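Local coordinates for PTS system, nitrogen regulatory IIA protein (Neisseria meningitidis, PDB 2A0J) that probably acts as a phosphocarrier of the nitrogen-related phosphotransferase system, relaying regulatory signals and perhaps activating a protein kinase, at residues K23-E28 and V87-P92; T57-G62 and K119-F124; V97-I102 and E131-V136. One frame throughout, in Å; residues are numbered along the deposited sequence.

How the interactions relate
All three contacts belong to one EIIA type 2 domain, a mixed four-stranded sheet with helices on its two sides. Interaction 1 seats the loop after strand 86-87 against helix 22-33; interaction 2 joins the loop before strand 63-70 to helix 110-124; interaction 3 sets helix 127-135 on strand 97-106. Their centres lie about 15 Å (1 and 2), 14 Å (1 and 3) and 10 Å (2 and 3) apart. Along the chain the segments of interactions 1 and 2 alternate, as do those of 2 and 3, whereas interaction 1 closes before interaction 3 opens. F89 touches both T57 and V97, G62 bonds to the backbone of S98 and L99, and F124 packs on L133, tying the three together through strand 97-106 and the helices.

Interaction 1: K23-E28 and V87-P92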
loop_
_atom_site.group_PDB
_atom_site.type_symbol
_atom_site.label_atom_id
_atom_site.label_comp_id
_atom_site.label_asym_id
_atom_site.label_seq_id
_atom_site.Cartn_x
_atom_site.Cartn_y
_atom_site.Cartn_z
ATOM N N LYS A 23 8.785 -9.284 4.615
ATOM C CA LYS A 23 9.968 -8.479 4.890
ATOM C C LYS A 23 10.485 -7.976 3.542
ATOM O O LYS A 23 10.846 -6.804 3.390
ATOM C CB LYS A 23 11.024 -9.355 5.573
ATOM C CG LYS A 23 12.413 -8.760 5.692
ATOM C CD LYS A 23 12.621 -8.100 7.042
ATOM C CE LYS A 23 14.070 -7.671 7.225
ATOM N NZ LYS A 23 15.006 -8.830 7.162
ATOM N N ARG A 24 10.490 -8.876 2.563
ATOM C CA ARG A 24 10.954 -8.572 1.214
ATOM C C ARG A 24 10.044 -7.512 0.603
ATOM O O ARG A 24 10.508 -6.507 0.065
ATOM C CB ARG A 24 10.923 -9.848 0.368
ATOM C CG ARG A 24 11.884 -9.876 -0.813
ATOM C CD ARG A 24 11.632 -8.740 -1.788
ATOM N NE ARG A 24 12.783 -7.844 -1.874
ATOM C CZ ARG A 24 13.946 -8.166 -2.431
ATOM N NH1 ARG A 24 14.120 -9.369 -2.966
ATOM N NH2 ARG A 24 14.940 -7.287 -2.445
ATOM N N LEU A 25 8.742 -7.751 0.694
ATOM C CA LEU A 25 7.743 -6.837 0.172
ATOM C C LEU A 25 7.945 -5.425 0.753
ATOM O O LEU A 25 7.855 -4.420 0.037
ATOM C CB LEU A 25 6.353 -7.375 0.533
ATOM C CG LEU A 25 5.083 -6.701 0.009
ATOM C CD1 LEU A 25 5.057 -6.725 -1.508
ATOM C CD2 LEU A 25 3.872 -7.437 0.565
ATOM N N PHE A 26 8.221 -5.350 2.053
ATOM C CA PHE A 26 8.425 -4.058 2.704
ATOM C C PHE A 26 9.720 -3.381 2.255
ATOM O O PHE A 26 9.791 -2.153 2.178
ATOM C CB PHE A 26 8.405 -4.211 4.235
ATOM C CG PHE A 26 7.027 -4.091 4.845
ATOM C CD1 PHE A 26 6.032 -5.012 4.547
ATOM C CD2 PHE A 26 6.727 -3.053 5.717
ATOM C CE1 PHE A 26 4.757 -4.898 5.108
ATOM C CE2 PHE A 26 5.455 -2.931 6.282
ATOM C CZ PHE A 26 4.472 -3.853 5.978
ATOM N N GLU A 27 10.747 -4.169 1.964
ATOM C CA GLU A 27 12.004 -3.588 1.506
ATOM C C GLU A 27 11.800 -2.933 0.149
ATOM O O GLU A 27 12.255 -1.819 -0.084
ATOM C CB GLU A 27 13.091 -4.655 1.416
ATOM C CG GLU A 27 13.670 -5.036 2.766
ATOM C CD GLU A 27 14.710 -6.127 2.666
ATOM O OE1 GLU A 27 15.337 -6.438 3.698
ATOM O OE2 GLU A 27 14.897 -6.678 1.560
ATOM N N GLU A 28 11.096 -3.628 -0.736
ATOM C CA GLU A 28 10.814 -3.108 -2.062
ATOM C C GLU A 28 9.968 -1.831 -1.993
ATOM O O GLU A 28 10.073 -0.960 -2.861
ATOM C CB GLU A 28 10.087 -4.168 -2.891
ATOM C CG GLU A 28 10.790 -4.506 -4.199
ATOM C CD GLU A 28 10.914 -3.309 -5.124
ATOM O OE1 GLU A 28 9.878 -2.822 -5.623
ATOM O OE2 GLU A 28 12.054 -2.854 -5.351
ATOM N N VAL A 87 1.134 -13.699 -0.466
ATOM C CA VAL A 87 2.163 -13.607 0.568
ATOM C C VAL A 87 1.562 -13.676 1.963
ATOM O O VAL A 87 0.564 -13.010 2.245
ATOM C CB VAL A 87 2.965 -12.281 0.426
ATOM C CG1 VAL A 87 3.739 -11.977 1.702
ATOM C CG2 VAL A 87 3.921 -12.384 -0.744
ATOM N N GLY A 88 2.163 -14.498 2.823
ATOM C CA GLY A 88 1.689 -14.630 4.196
ATOM C C GLY A 88 1.839 -13.276 4.854
ATOM O O GLY A 88 2.954 -12.809 5.066
ATOM N N PHE A 89 0.715 -12.645 5.170
ATOM C CA PHE A 89 0.717 -11.309 5.752
ATOM C C PHE A 89 0.271 -11.272 7.206
ATOM O O PHE A 89 0.080 -10.190 7.764
ATOM C CB PHE A 89 -0.212 -10.405 4.940
ATOM C CG PHE A 89 0.327 -9.028 4.707
ATOM C CD1 PHE A 89 1.310 -8.805 3.744
ATOM C CD2 PHE A 89 -0.143 -7.944 5.452
ATOM C CE1 PHE A 89 1.819 -7.515 3.525
ATOM C CE2 PHE A 89 0.359 -6.652 5.246
ATOM C CZ PHE A 89 1.338 -6.436 4.283
ATOM N N ASP A 90 0.092 -12.438 7.818
ATOM C CA ASP A 90 -0.346 -12.494 9.205
ATOM C C ASP A 90 -1.702 -11.791 9.315
ATOM O O ASP A 90 -2.059 -11.257 10.363
ATOM C CB ASP A 90 0.687 -11.815 10.115
ATOM C CG ASP A 90 2.117 -12.301 9.849
ATOM O OD1 ASP A 90 2.775 -11.780 8.918
ATOM O OD2 ASP A 90 2.582 -13.219 10.562
ATOM N N ALA A 91 -2.450 -11.808 8.212
ATOM C CA ALA A 91 -3.767 -11.181 8.121
ATOM C C ALA A 91 -4.775 -11.638 9.180
ATOM O O ALA A 91 -4.641 -12.717 9.760
ATOM C CB ALA A 91 -4.346 -11.414 6.735
ATOM N N PRO A 92 -5.813 -10.815 9.425
ATOM C CA PRO A 92 -6.882 -11.073 10.400
ATOM C C PRO A 92 -7.739 -12.317 10.140
ATOM O O PRO A 92 -8.382 -12.821 11.062
ATOM C CB PRO A 92 -7.716 -9.787 10.352
ATOM C CG PRO A 92 -6.739 -8.757 9.940
ATOM C CD PRO A 92 -5.959 -9.462 8.859
#
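The ring of F89 meets L25 at its edge: CD2 of the leucine lies in the ring plane, 3.6 Å from F89 CE1. F26 brings its own ring edge to the same end of F89, with F26 CE1 3.8 Å from F89 CZ; F89 CZ lies near the plane of the F26 ring, while F26 approaches the F89 ring obliquely. Both helix side chains run at about a right angle to the phenylalanine of the loop. L25 gets there because its CG stands anti to the backbone N (chi1 -174°), which carries the branched end off the helix toward 87-92. Other residues complete the pocket: K22 makes a cation-pi contact with the F89 ring and a hydrogen bond to F89 O, and F49 of helix 41-52 packs edge-to-face with F26. F89 also touches A64 and P66 of strand 63-70, so its ring plugs the junction of helix 22-33, helix 41-52 and the sheet. Between 23-28 and 87-92 there is no hydrogen bond; the three touching side chains are buried and purely hydrocarbon. The loop is therefore held against this helix by dispersion and by the exclusion of water, with K22 adding a polar grip on the F89 carbonyl.

Interaction 2: T57-G62 and K119-F124; sequences TGLGQG and KLAGKF
Apolar contact comes first, and L59 carries it. One methyl, CD1, does the touching: it sits 3.9 Å from A121 CA and 4.0 Å from A121 CB, against the surface of the helix, and it also reaches the ring of F124, where CD2 is 4.0 Å from L59 CD1. That methyl lies near the plane of the ring, at its edge. L59 CG is anti to its carbonyl carbon (chi1 -62°), and an extended chi2 of 172° then pushes CD1 out to the cleft between A121 and F124, about one helical turn apart. The contact places the loop between helix 41-52 and strand 63-70 over the C-terminal end of helix 110-124, on one side of the mixed sheet of the EIIA type 2 fold. L59 leans on I65 of that strand too, and F124 on V63, so the same side chains tie loop, helix and sheet together. The polar part is bridged by solvent. A water donates to G60 O at 2.9 Å and, weakly, to F124 O at 3.4 Å, linking the loop backbone to the last residue of the helix. Q61 NE2 comes within 4.2 Å of F124 O, alongside this bridge. R130 of the following helix also donates to F124 O, while the loop has a further bond, from Q61 N to the D93 carboxylate.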
loop_
_atom_site.group_PDB
_atom_site.type_symbol
_atom_site.label_atom_id
_atom_site.label_comp_id
_atom_site.label_asym_id
_atom_site.label_seq_id
_atom_site.Cartn_x
_atom_site.Cartn_y
_atom_site.Cartn_z
ATOM N N THR A 57 -1.577 -5.064 8.968
ATOM C CA THR A 57 -2.388 -4.039 8.336
ATOM C C THR A 57 -3.239 -4.681 7.263
ATOM O O THR A 57 -3.779 -4.002 6.400
ATOM C CB THR A 57 -1.515 -2.919 7.724
ATOM O OG1 THR A 57 -0.414 -3.492 7.001
ATOM C CG2 THR A 57 -0.980 -2.026 8.828
ATOM N N GLY A 58 -3.345 -6.007 7.331
ATOM C CA GLY A 58 -4.166 -6.747 6.392
ATOM C C GLY A 58 -5.623 -6.518 6.747
ATOM O O GLY A 58 -5.998 -6.566 7.920
ATOM N N LEU A 59 -6.450 -6.260 5.741
ATOM C CA LEU A 59 -7.871 -6.006 5.965
ATOM C C LEU A 59 -8.692 -7.277 5.848
ATOM O O LEU A 59 -9.875 -7.297 6.182
ATOM C CB LEU A 59 -8.387 -4.987 4.946
ATOM C CG LEU A 59 -7.773 -3.586 4.954
ATOM C CD1 LEU A 59 -8.288 -2.811 3.754
ATOM C CD2 LEU A 59 -8.125 -2.874 6.248
ATOM N N GLY A 60 -8.050 -8.341 5.380
ATOM C CA GLY A 60 -8.743 -9.598 5.196
ATOM C C GLY A 60 -9.048 -9.758 3.713
ATOM O O GLY A 60 -9.219 -8.762 3.003
ATOM N N GLN A 61 -9.085 -11.000 3.240
ATOM C CA GLN A 61 -9.389 -11.299 1.851
ATOM C C GLN A 61 -8.325 -10.903 0.821
ATOM O O GLN A 61 -8.642 -10.349 -0.232
ATOM C CB GLN A 61 -10.727 -10.662 1.486
ATOM C CG GLN A 61 -11.892 -11.197 2.294
ATOM C CD GLN A 61 -13.044 -10.209 2.377
ATOM O OE1 GLN A 61 -14.156 -10.567 2.765
ATOM N NE2 GLN A 61 -12.777 -8.954 2.024
ATOM N N GLY A 62 -7.067 -11.204 1.130
ATOM C CA GLY A 62 -5.969 -10.914 0.219
ATOM C C GLY A 62 -5.564 -9.458 0.057
ATOM O O GLY A 62 -4.727 -9.139 -0.792
ATOM N N LYS A 119 -11.610 5.295 2.935
ATOM C CA LYS A 119 -12.217 5.136 1.623
ATOM C C LYS A 119 -11.653 3.916 0.935
ATOM O O LYS A 119 -12.400 3.108 0.407
ATOM C CB LYS A 119 -11.989 6.379 0.763
ATOM C CG LYS A 119 -12.956 7.507 1.070
ATOM C CD LYS A 119 -14.384 7.048 0.835
ATOM C CE LYS A 119 -15.385 8.150 1.122
ATOM N NZ LYS A 119 -16.783 7.662 0.947
ATOM N N LEU A 120 -10.333 3.774 0.952
ATOM C CA LEU A 120 -9.694 2.631 0.315
ATOM C C LEU A 120 -10.248 1.314 0.852
ATOM O O LEU A 120 -10.608 0.434 0.077
ATOM C CB LEU A 120 -8.174 2.693 0.514
ATOM C CG LEU A 120 -7.440 3.797 -0.260
ATOM C CD1 LEU A 120 -6.029 3.984 0.294
ATOM C CD2 LEU A 120 -7.409 3.445 -1.748
ATOM N N ALA A 121 -10.323 1.185 2.175
ATOM C CA ALA A 121 -10.837 -0.032 2.800
ATOM C C ALA A 121 -12.220 -0.344 2.261
ATOM O O ALA A 121 -12.585 -1.512 2.089
ATOM C CB ALA A 121 -10.899 0.137 4.313
ATOM N N GLY A 122 -12.987 0.714 2.004
ATOM C CA GLY A 122 -14.331 0.561 1.481
ATOM C C GLY A 122 -14.298 -0.142 0.142
ATOM O O GLY A 122 -15.025 -1.119 -0.074
ATOM N N LYS A 123 -13.444 0.347 -0.756
ATOM C CA LYS A 123 -13.319 -0.245 -2.079
ATOM C C LYS A 123 -12.911 -1.705 -2.000
ATOM O O LYS A 123 -13.461 -2.553 -2.711
ATOM C CB LYS A 123 -12.288 0.508 -2.919
ATOM C CG LYS A 123 -12.687 1.907 -3.313
ATOM C CD LYS A 123 -11.716 2.467 -4.336
ATOM C CE LYS A 123 -12.213 3.784 -4.934
ATOM N NZ LYS A 123 -13.471 3.622 -5.717
ATOM N N PHE A 124 -11.944 -1.988 -1.130
ATOM C CA PHE A 124 -11.422 -3.338 -0.953
ATOM C C PHE A 124 -12.395 -4.326 -0.310
ATOM O O PHE A 124 -12.205 -5.544 -0.400
ATOM C CB PHE A 124 -10.121 -3.295 -0.143
ATOM C CG PHE A 124 -9.011 -2.538 -0.820
ATOM C CD1 PHE A 124 -8.819 -2.639 -2.195
ATOM C CD2 PHE A 124 -8.148 -1.738 -0.083
ATOM C CE1 PHE A 124 -7.779 -1.950 -2.829
ATOM C CE2 PHE A 124 -7.102 -1.042 -0.706
ATOM C CZ PHE A 124 -6.919 -1.150 -2.081
HETATM O O HOH W 1 -10.987 -6.496 2.575
#

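Interaction 3: V97-I102 and E131-V136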
loop_
_atom_site.group_PDB
_atom_site.type_symbol
_atom_site.label_atom_id
_atom_site.label_comp_id
_atom_site.label_asym_id
_atom_site.label_seq_id
_atom_site.Cartn_x
_atom_site.Cartn_y
_atom_site.Cartn_z
ATOM N N VAL A 97 -1.974 -12.412 1.210
ATOM C CA VAL A 97 -2.396 -11.243 0.430
ATOM C C VAL A 97 -1.709 -11.063 -0.925
ATOM O O VAL A 97 -0.523 -11.372 -1.088
ATOM C CB VAL A 97 -2.197 -9.939 1.241
ATOM C CG1 VAL A 97 -2.739 -10.118 2.651
ATOM C CG2 VAL A 97 -0.732 -9.559 1.260
ATOM N N SER A 98 -2.458 -10.537 -1.893
ATOM C CA SER A 98 -1.919 -10.312 -3.236
ATOM C C SER A 98 -2.081 -8.864 -3.683
ATOM O O SER A 98 -1.525 -8.449 -4.702
ATOM C CB SER A 98 -2.601 -11.240 -4.251
ATOM O OG SER A 98 -2.199 -12.591 -4.073
ATOM N N LEU A 99 -2.853 -8.101 -2.922
ATOM C CA LEU A 99 -3.082 -6.698 -3.241
ATOM C C LEU A 99 -2.606 -5.811 -2.093
ATOM O O LEU A 99 -3.199 -5.800 -1.015
ATOM C CB LEU A 99 -4.564 -6.474 -3.535
ATOM C CG LEU A 99 -5.065 -7.327 -4.707
ATOM C CD1 LEU A 99 -6.473 -6.908 -5.103
ATOM C CD2 LEU A 99 -4.121 -7.176 -5.888
ATOM N N ILE A 100 -1.530 -5.070 -2.333
ATOM C CA ILE A 100 -0.960 -4.209 -1.300
ATOM C C ILE A 100 -0.910 -2.713 -1.649
ATOM O O ILE A 100 -0.295 -2.314 -2.639
ATOM C CB ILE A 100 0.497 -4.667 -0.925
ATOM C CG1 ILE A 100 0.530 -6.170 -0.615
ATOM C CG2 ILE A 100 1.000 -3.894 0.293
ATOM C CD1 ILE A 100 0.579 -7.065 -1.837
ATOM N N PHE A 101 -1.562 -1.891 -0.828
ATOM C CA PHE A 101 -1.537 -0.444 -1.025
ATOM C C PHE A 101 -0.747 0.178 0.144
ATOM O O PHE A 101 -1.147 0.060 1.302
ATOM C CB PHE A 101 -2.964 0.129 -1.078
ATOM C CG PHE A 101 -3.021 1.563 -1.542
ATOM C CD1 PHE A 101 -2.529 2.594 -0.738
ATOM C CD2 PHE A 101 -3.516 1.879 -2.804
ATOM C CE1 PHE A 101 -2.523 3.918 -1.188
ATOM C CE2 PHE A 101 -3.514 3.203 -3.266
ATOM C CZ PHE A 101 -3.016 4.222 -2.457
ATOM N N ILE A 102 0.381 0.820 -0.162
ATOM C CA ILE A 102 1.212 1.439 0.873
ATOM C C ILE A 102 1.020 2.942 0.888
ATOM O O ILE A 102 0.944 3.570 -0.160
ATOM C CB ILE A 102 2.721 1.174 0.660
ATOM C CG1 ILE A 102 2.973 -0.304 0.356
ATOM C CG2 ILE A 102 3.493 1.595 1.900
ATOM C CD1 ILE A 102 2.715 -0.692 -1.101
ATOM N N GLU A 131 -11.738 -8.484 -7.356
ATOM C CA GLU A 131 -11.647 -9.379 -8.501
ATOM C C GLU A 131 -11.068 -8.666 -9.717
ATOM O O GLU A 131 -10.281 -9.250 -10.459
ATOM C CB GLU A 131 -13.024 -9.959 -8.833
ATOM C CG GLU A 131 -13.422 -11.124 -7.942
ATOM C CD GLU A 131 -14.824 -11.624 -8.218
ATOM O OE1 GLU A 131 -15.172 -12.718 -7.723
ATOM O OE2 GLU A 131 -15.579 -10.922 -8.922
ATOM N N SER A 132 -11.455 -7.405 -9.916
ATOM C CA SER A 132 -10.948 -6.617 -11.036
ATOM C C SER A 132 -9.459 -6.336 -10.859
ATOM O O SER A 132 -8.671 -6.517 -11.792
ATOM C CB SER A 132 -11.699 -5.288 -11.147
ATOM O OG SER A 132 -13.001 -5.485 -11.656
ATOM N N LEU A 133 -9.085 -5.893 -9.659
ATOM C CA LEU A 133 -7.693 -5.586 -9.342
ATOM C C LEU A 133 -6.797 -6.805 -9.527
ATOM O O LEU A 133 -5.584 -6.668 -9.692
ATOM C CB LEU A 133 -7.571 -5.047 -7.908
ATOM C CG LEU A 133 -8.109 -3.618 -7.730
ATOM C CD1 LEU A 133 -8.303 -3.303 -6.268
ATOM C CD2 LEU A 133 -7.153 -2.623 -8.368
ATOM N N MET A 134 -7.394 -7.994 -9.507
ATOM C CA MET A 134 -6.634 -9.222 -9.695
ATOM C C MET A 134 -6.517 -9.649 -11.162
ATOM O O MET A 134 -5.692 -10.507 -11.483
ATOM C CB MET A 134 -7.261 -10.384 -8.903
ATOM C CG MET A 134 -7.040 -10.337 -7.400
ATOM S SD MET A 134 -5.306 -10.281 -6.907
ATOM C CE MET A 134 -4.833 -11.957 -7.122
ATOM N N THR A 135 -7.321 -9.066 -12.051
ATOM C CA THR A 135 -7.265 -9.464 -13.462
ATOM C C THR A 135 -6.830 -8.418 -14.490
ATOM O O THR A 135 -6.218 -8.772 -15.497
ATOM C CB THR A 135 -8.619 -10.066 -13.938
ATOM O OG1 THR A 135 -9.660 -9.083 -13.831
ATOM C CG2 THR A 135 -8.980 -11.287 -13.093
ATOM N N VAL A 136 -7.134 -7.146 -14.244
ATOM C CA VAL A 136 -6.765 -6.086 -15.181
ATOM C C VAL A 136 -5.301 -6.187 -15.606
ATOM O O VAL A 136 -4.431 -6.518 -14.804
ATOM C CB VAL A 136 -7.056 -4.688 -14.589
ATOM C CG1 VAL A 136 -8.548 -4.547 -14.349
ATOM C CG2 VAL A 136 -6.283 -4.482 -13.292
#
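L99 and M134 account for most of the surface buried here, with L133 next. L99 extends from strand 97-106 into the side of helix 127-135, and its two methyls divide the work. CD2 lies 3.5 Å from M134 SD, with L99 CG only slightly farther from the sulfur, whereas CD1 presses on the root of the neighbouring side chain, 3.5 Å from L133 CB. The leucine meets each of them at a slant. M134 starts from the helix flank and has to turn to get there: bends at chi2 (-57°) and chi3 (-78°) turn the sulfur toward the strand and the terminal methyl toward S98, and the sulfur comes to rest against the branched end of L99. That methyl goes one residue further, with M134 CE 3.7 Å from S98 CB, close to where the chain turns its corner at S98. L133 presents its CB to L99 while its own branched end faces F124 of helix 110-124, so a single residue joins the two helices to the strand. On the strand side, L99 is flanked by F80 and R82 of the adjacent strand 77-83.

Backbone bonds at the end of the helix set the frame. S132 O accepts from both T135 N (2.9 Å) and V136 N (3.0 Å), and R82 bonds through its guanidinium nitrogens to L133 O and V136 O. The charge of this arginine would probably polarise those carbonyls. No hydrogen bond crosses between 97-102 and 131-136 themselves: aliphatic carbons and a thioether make the join. Water is shut out around L99, L133 and S98, while M134 forms a solvent-facing edge of the patch. The labour is thus divided: the pliable thioether fits itself against L99, and R82 fixes the helix end to the sheet through L133 O and V136 O.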